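Local coordinates for protein Sodium/sialic acid symporter SiaT (Proteus mirabilis, PDB 5NV9) that uses the sodium gradient to carry the sialic acid N-acetylneuraminic acid into the bacterial cell, with two sodium ions moving in alongside each sugar, at residues A[123-128]-A[414-418]; A[128-132]-A[253-257]; A[210-215]-A[293-297]. All blocks are in the same frame, centred on the assembly; numbering follows the deposited sequence. Where two conformers were deposited one is given.

Contact 1 (A[123-128]-A[414-418]); sequences FASLSF and MGGPM
Met-418, a selenomethionine, reaches across to helix 118-151 and runs along the turn from Ala-124 to Phe-128. Its CB sets out toward that helix, and the chain is extended through the first two torsions (chi1 173°), carrying CG to 3.8 Å from the methyl CB of Ala-124. SE comes next, 3.7 Å from the carbonyl O of Ala-124, an oxygen that already accepts the helical bond of Phe-128 N; it also packs on CB of Phe-128. The bend at the last torsion then turns CE toward Ser-127 and Phe-128, where it lies 3.9 Å from the backbone N of Phe-128; its still shorter approach to Ser-127 is doubtful. Both segments belong to membrane spans of the LeuT fold: 123-128 to the long helix 118-151, and 414-418 to the start of helix 415-427, which follows helix 405-412 within one transmembrane span. Beside Met-418 stands Phe-123, its CG anti to the backbone N (chi1 164°) and its ring directed at the partner segment edge first. CE2 meets CB of Pro-417 at 3.8 Å, while CZ lies 3.9 Å from SE of Met-414. That selenium sits near the ring plane, 5.0 Å from the centroid of the Phe-123 ring, an edge-on Met-aromatic contact between side chains that cross at about a right angle. In one of its two conformers, Ser-127 places OG over one face of the same ring, off toward its rim, and, tentatively for that reason, gives its proton to Phe-123 O at 3.0 Å. Ser-127 N serves this carbonyl from the opposite face of its plane. Ile-444 of helix 433-452 touches both Phe-123 and Met-414, and Tyr-109 touches Ala-124, Phe-128 and Met-418.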
loop_
_atom_site.group_PDB
_atom_site.type_symbol
_atom_site.label_atom_id
_atom_site.label_comp_id
_atom_site.label_asym_id
_atom_site.label_seq_id
_atom_site.Cartn_x
_atom_site.Cartn_y
_atom_site.Cartn_z
ATOM N N PHE A 123 7.711 -9.011 17.192
ATOM C CA PHE A 123 7.386 -7.612 17.300
ATOM C C PHE A 123 7.008 -7.103 15.899
ATOM O O PHE A 123 5.973 -6.424 15.750
ATOM C CB PHE A 123 8.483 -6.763 17.889
ATOM C CG PHE A 123 8.304 -5.289 17.651
ATOM C CD1 PHE A 123 7.445 -4.545 18.427
ATOM C CD2 PHE A 123 9.013 -4.647 16.645
ATOM C CE1 PHE A 123 7.280 -3.193 18.212
ATOM C CE2 PHE A 123 8.824 -3.296 16.362
ATOM C CZ PHE A 123 7.978 -2.558 17.177
ATOM N N ALA A 124 7.806 -7.458 14.898
ATOM C CA ALA A 124 7.582 -6.985 13.522
ATOM C C ALA A 124 6.311 -7.544 12.884
ATOM O O ALA A 124 5.600 -6.807 12.233
ATOM C CB ALA A 124 8.818 -7.251 12.629
ATOM N N SER A 125 6.068 -8.853 13.063
ATOM C CA SER A 125 4.921 -9.529 12.538
ATOM C C SER A 125 3.579 -8.993 13.121
ATOM O O SER A 125 2.619 -8.736 12.381
ATOM C CB SER A 125 5.060 -11.015 12.850
ATOM O OG SER A 125 4.068 -11.751 12.215
ATOM N N LEU A 126 3.514 -8.811 14.442
ATOM C CA LEU A 126 2.345 -8.247 15.100
ATOM C C LEU A 126 2.126 -6.794 14.672
ATOM O O LEU A 126 0.975 -6.375 14.448
ATOM C CB LEU A 126 2.474 -8.367 16.623
ATOM C CG LEU A 126 2.486 -9.812 17.112
ATOM C CD1 LEU A 126 2.951 -9.876 18.538
ATOM C CD2 LEU A 126 1.113 -10.478 16.998
ATOM N N SER A 127 3.191 -6.019 14.494
ATOM C CA SER A 127 3.036 -4.645 14.042
ATOM C C SER A 127 2.478 -4.617 12.584
ATOM O O SER A 127 1.632 -3.783 12.251
ATOM C CB SER A 127 4.355 -3.894 14.074
ATOM O OG SER A 127 4.828 -3.710 15.390
ATOM N N PHE A 128 2.969 -5.531 11.732
ATOM C CA PHE A 128 2.493 -5.652 10.375
ATOM C C PHE A 128 1.018 -5.974 10.375
ATOM O O PHE A 128 0.233 -5.278 9.725
ATOM C CB PHE A 128 3.274 -6.663 9.494
ATOM C CG PHE A 128 2.633 -6.880 8.158
ATOM C CD1 PHE A 128 2.914 -6.040 7.083
ATOM C CD2 PHE A 128 1.667 -7.844 7.999
ATOM C CE1 PHE A 128 2.266 -6.191 5.872
ATOM C CE2 PHE A 128 1.000 -7.994 6.771
ATOM C CZ PHE A 128 1.318 -7.191 5.703
HETATM N N MSE A 414 4.682 2.045 14.622
HETATM C CA MSE A 414 5.552 0.839 14.688
HETATM C C MSE A 414 6.218 0.479 13.369
HETATM O O MSE A 414 7.192 -0.294 13.381
HETATM C CB MSE A 414 4.905 -0.417 15.261
HETATM C CG MSE A 414 4.114 -0.170 16.546
HETATM SE SE MSE A 414 5.371 0.223 17.996
HETATM C CE MSE A 414 4.985 2.165 18.232
ATOM N N GLY A 415 5.798 1.092 12.257
ATOM C CA GLY A 415 6.453 0.915 10.975
ATOM C C GLY A 415 7.910 1.322 10.921
ATOM O O GLY A 415 8.744 0.641 10.284
ATOM N N GLY A 416 8.228 2.420 11.584
ATOM C CA GLY A 416 9.597 2.863 11.719
ATOM C C GLY A 416 10.477 1.802 12.383
ATOM O O GLY A 416 11.466 1.340 11.793
ATOM N N PRO A 417 10.130 1.390 13.608
ATOM C CA PRO A 417 10.964 0.372 14.299
ATOM C C PRO A 417 11.048 -0.942 13.495
ATOM O O PRO A 417 12.097 -1.563 13.430
ATOM C CB PRO A 417 10.255 0.196 15.656
ATOM C CG PRO A 417 9.454 1.440 15.862
ATOM C CD PRO A 417 9.066 1.911 14.478
HETATM N N MSE A 418 9.950 -1.372 12.845
HETATM C CA MSE A 418 10.015 -2.614 12.073
HETATM C C MSE A 418 11.062 -2.504 10.969
HETATM O O MSE A 418 11.875 -3.440 10.712
HETATM C CB MSE A 418 8.576 -2.863 11.621
HETATM C CG MSE A 418 8.372 -4.020 10.659
HETATM SE SE MSE A 418 6.493 -3.997 10.005
HETATM C CE MSE A 418 5.822 -2.827 11.438
#

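Contact 2 (A[128-132]-A[253-257]); sequences FMLFH and ASQDV
Phe-128 lays one face of its ring against CB of Gln-255, which stands 3.7 Å from the Phe-128 centroid and 14° off the normal, a CH-pi contact displaced somewhat toward the rim. On the same side as CB, the backbone N of Gln-255 comes within 3.4 Å of CE1 of Phe-128; Ser-254 OG instead lies at the edge, near the ring plane. The far end of Gln-255 bends away, and its amide, turned nearly perpendicular to the ring, is held by Ser-353, Thr-106 and Ala-108. The other face of Phe-128 is covered by its own helix: one turn on, CB of His-132 sits over the rim and the two rings stack. CE1 of His-132 points at the carboxylate of Asp-256, 3.4 Å from OD2, which lies near the imidazole plane, the two planar groups inclined at 69°. Its NE2 is linked to Ser-254 by a water 3.1 Å from NE2, and that water donates to Ser-254 OG at 2.5 Å. With CG of Asp-256 between the backbone N and the carbonyl carbon (chi1 59°), the carboxylate comes back beside Ser-254, and OD1 takes the proton of Ser-254 OG at 2.6 Å. The chain thus runs from imidazole through water and hydroxyl to carboxylate, with no direct hydrogen bond between the two segments. ND1 of His-132 is bonded to Ser-347 OG, which helps fix the ring's rotation. The side chain of Arg-135, which binds sialic acid, is about 4 Å from that of His-132, and the side chain of Ser-346, a ligand of the second sodium ion, about 4 Å from that of Asp-256. This position is consistent with a second shell beside the substrate and sodium sites of a LeuT-fold symporter.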
loop_
_atom_site.group_PDB
_atom_site.type_symbol
_atom_site.label_atom_id
_atom_site.label_comp_id
_atom_site.label_asym_id
_atom_site.label_seq_id
_atom_site.Cartn_x
_atom_site.Cartn_y
_atom_site.Cartn_z
ATOM N N PHE A 128 2.969 -5.531 11.732
ATOM C CA PHE A 128 2.493 -5.652 10.375
ATOM C C PHE A 128 1.018 -5.974 10.375
ATOM O O PHE A 128 0.233 -5.278 9.725
ATOM C CB PHE A 128 3.274 -6.663 9.494
ATOM C CG PHE A 128 2.633 -6.880 8.158
ATOM C CD1 PHE A 128 2.914 -6.040 7.083
ATOM C CD2 PHE A 128 1.667 -7.844 7.999
ATOM C CE1 PHE A 128 2.266 -6.191 5.872
ATOM C CE2 PHE A 128 1.000 -7.994 6.771
ATOM C CZ PHE A 128 1.318 -7.191 5.703
HETATM N N MSE A 129 0.653 -7.048 11.059
HETATM C CA MSE A 129 -0.714 -7.567 11.030
HETATM C C MSE A 129 -1.690 -6.507 11.520
HETATM O O MSE A 129 -2.713 -6.256 10.886
HETATM C CB MSE A 129 -0.786 -8.838 11.827
HETATM C CG MSE A 129 -0.087 -9.923 11.068
HETATM SE SE MSE A 129 -0.452 -11.656 11.941
HETATM C CE MSE A 129 0.859 -11.449 13.388
ATOM N N LEU A 130 -1.373 -5.855 12.631
ATOM C CA LEU A 130 -2.219 -4.777 13.147
ATOM C C LEU A 130 -2.249 -3.565 12.237
ATOM O O LEU A 130 -3.300 -2.987 12.077
ATOM C CB LEU A 130 -1.792 -4.357 14.552
ATOM C CG LEU A 130 -1.988 -5.461 15.586
ATOM C CD1 LEU A 130 -1.274 -5.117 16.890
ATOM C CD2 LEU A 130 -3.475 -5.727 15.799
ATOM N N PHE A 131 -1.131 -3.183 11.630
ATOM C CA PHE A 131 -1.134 -2.030 10.743
ATOM C C PHE A 131 -2.061 -2.292 9.547
ATOM O O PHE A 131 -2.906 -1.451 9.177
ATOM C CB PHE A 131 0.246 -1.614 10.228
ATOM C CG PHE A 131 0.180 -0.399 9.333
ATOM C CD1 PHE A 131 -0.085 0.861 9.871
ATOM C CD2 PHE A 131 0.245 -0.514 7.921
ATOM C CE1 PHE A 131 -0.210 1.994 9.034
ATOM C CE2 PHE A 131 0.111 0.608 7.079
ATOM C CZ PHE A 131 -0.112 1.859 7.630
ATOM N N HIS A 132 -1.951 -3.477 8.980
ATOM C CA HIS A 132 -2.743 -3.820 7.798
ATOM C C HIS A 132 -4.226 -4.052 8.022
ATOM O O HIS A 132 -5.034 -3.801 7.098
ATOM C CB HIS A 132 -2.061 -4.929 7.010
ATOM C CG HIS A 132 -0.948 -4.383 6.196
ATOM N ND1 HIS A 132 -1.051 -4.205 4.838
ATOM C CD2 HIS A 132 0.184 -3.772 6.575
ATOM C CE1 HIS A 132 0.023 -3.594 4.394
ATOM N NE2 HIS A 132 0.801 -3.330 5.427
ATOM N N ALA A 253 10.365 -4.180 4.448
ATOM C CA ALA A 253 9.908 -4.577 5.778
ATOM C C ALA A 253 8.434 -4.875 5.808
ATOM O O ALA A 253 7.950 -5.193 6.862
ATOM C CB ALA A 253 10.250 -3.484 6.803
ATOM N N SER A 254 7.743 -4.826 4.659
ATOM C CA SER A 254 6.298 -4.932 4.609
ATOM C C SER A 254 5.928 -6.188 3.823
ATOM O O SER A 254 6.280 -6.317 2.653
ATOM C CB SER A 254 5.723 -3.679 3.969
ATOM O OG SER A 254 4.335 -3.633 4.159
ATOM N N GLN A 255 5.242 -7.109 4.490
ATOM C CA GLN A 255 4.939 -8.411 3.930
ATOM C C GLN A 255 4.136 -8.372 2.633
ATOM O O GLN A 255 4.287 -9.276 1.807
ATOM C CB GLN A 255 4.221 -9.255 4.987
ATOM C CG GLN A 255 3.727 -10.629 4.481
ATOM C CD GLN A 255 4.822 -11.634 4.119
ATOM O OE1 GLN A 255 6.031 -11.356 4.228
ATOM N NE2 GLN A 255 4.402 -12.780 3.585
ATOM N N ASP A 256 3.242 -7.380 2.459
ATOM C CA ASP A 256 2.404 -7.334 1.227
ATOM C C ASP A 256 3.250 -7.182 -0.060
ATOM O O ASP A 256 2.914 -7.764 -1.086
ATOM C CB ASP A 256 1.272 -6.287 1.318
ATOM C CG ASP A 256 1.780 -4.870 1.560
ATOM O OD1 ASP A 256 2.887 -4.636 2.196
ATOM O OD2 ASP A 256 1.024 -3.968 1.124
ATOM N N VAL A 257 4.358 -6.439 0.011
ATOM C CA VAL A 257 5.270 -6.312 -1.106
ATOM C C VAL A 257 6.328 -7.453 -1.152
ATOM O O VAL A 257 6.514 -8.133 -2.180
ATOM C CB VAL A 257 5.888 -4.922 -1.104
ATOM C CG1 VAL A 257 7.063 -4.857 -2.083
ATOM C CG2 VAL A 257 4.839 -3.908 -1.525
HETATM O O HOH W 1 3.506 -1.864 5.717
#

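Contact 3 (A[210-215]-A[293-297]); sequences EIFTTT and SALFV
Ile-211 packs on Ala-294 and Val-297 in the apolar part of this contact. CD1 of Ile-211 touches CB of Ala-294 at 3.7 Å, and its CG1 lies 4.2 Å from CB of Val-297. From the next turn, Thr-214 sets its CB 3.8 Å from CG2 of Val-297 and extends its methyl CG2 toward CE2 of Phe-296, whose ring it meets obliquely. The polar atoms do not bond across. Both threonines hold OG1 beside the backbone N (chi1 near -60°), which turns it back onto the helix: Thr-214 OG1 donates to Glu-210 O at 2.9 Å, and Thr-215 OG1 to Ile-211 O at 2.8 Å. Each carbonyl takes the threonine's backbone N-H from the opposite face, so two bonds grip it. Across the contact Thr-215 OG1 only packs on Ser-293, 3.7 Å from its CB, while Ser-293 OG bonds to Trp-76. A cation-pi contact from Lys-220 adds to the Phe-296 ring. The axes of segments 210-215 and 293-297 pass at 87°, 9.2 Å apart at closest approach. In this near-perpendicular helix packing, short periplasmic helix 207-217 lies across the periplasmic end of helix 267-301 of the LeuT-fold protein, away from the substrate and sodium sites.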
loop_
_atom_site.group_PDB
_atom_site.type_symbol
_atom_site.label_atom_id
_atom_site.label_comp_id
_atom_site.label_asym_id
_atom_site.label_seq_id
_atom_site.Cartn_x
_atom_site.Cartn_y
_atom_site.Cartn_z
ATOM N N GLU A 210 -3.031 24.980 -22.112
ATOM C CA GLU A 210 -3.589 25.841 -21.077
ATOM C C GLU A 210 -3.522 25.217 -19.646
ATOM O O GLU A 210 -3.278 25.919 -18.692
ATOM C CB GLU A 210 -4.985 26.257 -21.493
ATOM C CG GLU A 210 -5.728 27.184 -20.561
ATOM C CD GLU A 210 -5.034 28.529 -20.392
ATOM O OE1 GLU A 210 -4.083 28.885 -21.135
ATOM O OE2 GLU A 210 -5.437 29.249 -19.482
ATOM N N ILE A 211 -3.710 23.911 -19.495
ATOM C CA ILE A 211 -3.513 23.284 -18.214
ATOM C C ILE A 211 -2.079 23.469 -17.701
ATOM O O ILE A 211 -1.897 23.871 -16.549
ATOM C CB ILE A 211 -3.857 21.789 -18.272
ATOM C CG1 ILE A 211 -5.367 21.635 -18.357
ATOM C CG2 ILE A 211 -3.307 21.066 -17.023
ATOM C CD1 ILE A 211 -5.842 20.250 -18.790
ATOM N N PHE A 212 -1.085 23.253 -18.564
ATOM C CA PHE A 212 0.305 23.460 -18.232
ATOM C C PHE A 212 0.641 24.883 -17.746
ATOM O O PHE A 212 1.277 25.050 -16.679
ATOM C CB PHE A 212 1.251 23.096 -19.399
ATOM C CG PHE A 212 2.709 23.285 -19.058
ATOM C CD1 PHE A 212 3.410 22.312 -18.338
ATOM C CD2 PHE A 212 3.383 24.425 -19.455
ATOM C CE1 PHE A 212 4.737 22.485 -18.007
ATOM C CE2 PHE A 212 4.719 24.597 -19.143
ATOM C CZ PHE A 212 5.396 23.637 -18.408
ATOM N N THR A 213 0.260 25.847 -18.566
ATOM C CA THR A 213 0.611 27.267 -18.412
ATOM C C THR A 213 -0.020 27.862 -17.202
ATOM O O THR A 213 0.681 28.544 -16.422
ATOM C CB THR A 213 0.178 28.066 -19.654
ATOM O OG1 THR A 213 1.140 27.805 -20.654
ATOM C CG2 THR A 213 0.171 29.569 -19.426
ATOM N N THR A 214 -1.317 27.591 -17.027
ATOM C CA THR A 214 -2.019 28.075 -15.849
ATOM C C THR A 214 -1.400 27.490 -14.561
ATOM O O THR A 214 -1.163 28.215 -13.553
ATOM C CB THR A 214 -3.485 27.679 -15.860
ATOM O OG1 THR A 214 -4.102 28.159 -17.040
ATOM C CG2 THR A 214 -4.206 28.247 -14.633
ATOM N N THR A 215 -1.128 26.187 -14.594
ATOM C CA THR A 215 -0.524 25.550 -13.453
ATOM C C THR A 215 0.836 26.122 -13.145
ATOM O O THR A 215 1.144 26.354 -11.976
ATOM C CB THR A 215 -0.457 24.000 -13.603
ATOM O OG1 THR A 215 -1.764 23.484 -13.745
ATOM C CG2 THR A 215 0.114 23.392 -12.407
ATOM N N SER A 293 -4.114 18.965 -11.182
ATOM C CA SER A 293 -3.846 20.196 -11.888
ATOM C C SER A 293 -4.871 20.532 -12.989
ATOM O O SER A 293 -5.322 21.696 -13.141
ATOM C CB SER A 293 -2.426 20.108 -12.457
ATOM O OG SER A 293 -1.497 20.023 -11.399
ATOM N N ALA A 294 -5.237 19.511 -13.761
ATOM C CA ALA A 294 -6.314 19.648 -14.768
ATOM C C ALA A 294 -7.618 20.065 -14.195
ATOM O O ALA A 294 -8.275 20.940 -14.773
ATOM C CB ALA A 294 -6.478 18.388 -15.600
ATOM N N LEU A 295 -8.015 19.474 -13.061
ATOM C CA LEU A 295 -9.300 19.779 -12.468
ATOM C C LEU A 295 -9.343 21.173 -11.928
ATOM O O LEU A 295 -10.415 21.780 -11.909
ATOM C CB LEU A 295 -9.647 18.819 -11.333
ATOM C CG LEU A 295 -10.037 17.388 -11.757
ATOM C CD1 LEU A 295 -10.147 16.485 -10.595
ATOM C CD2 LEU A 295 -11.319 17.341 -12.534
ATOM N N PHE A 296 -8.190 21.619 -11.395
ATOM C CA PHE A 296 -8.012 22.956 -10.894
ATOM C C PHE A 296 -8.269 23.970 -12.013
ATOM O O PHE A 296 -9.020 24.943 -11.817
ATOM C CB PHE A 296 -6.609 23.116 -10.325
ATOM C CG PHE A 296 -6.185 24.522 -10.201
ATOM C CD1 PHE A 296 -6.704 25.303 -9.220
ATOM C CD2 PHE A 296 -5.275 25.040 -11.074
ATOM C CE1 PHE A 296 -6.346 26.632 -9.092
ATOM C CE2 PHE A 296 -4.910 26.378 -10.966
ATOM C CZ PHE A 296 -5.451 27.175 -9.983
ATOM N N VAL A 297 -7.633 23.753 -13.175
ATOM C CA VAL A 297 -7.877 24.603 -14.343
ATOM C C VAL A 297 -9.328 24.516 -14.800
ATOM O O VAL A 297 -9.959 25.534 -15.065
ATOM C CB VAL A 297 -6.907 24.330 -15.466
ATOM C CG1 VAL A 297 -7.193 25.246 -16.638
ATOM C CG2 VAL A 297 -5.497 24.549 -14.972
#

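How the contacts relate
Contacts 1 and 2 are neighbours in the buried part of the fold, centres 8 Å apart. They share Phe-128 of helix 118-151 and touch again where SE of Met-418 meets the Ala-253 carbonyl. Toward 414-418 that helix offers mainly apolar side chains and meets selenium; toward 253-257, closer to the centre of the chain and to the substrate and sodium sites, it adds the polar His-132 to the aromatic Phe-128, and a water bridges to Ser-254. Contact 3 is also largely buried, but lies at the periplasmic periphery, its centre about 37 Å from that of contact 2. It uses neither helix 118-151 nor any direct hydrogen bond between its segments.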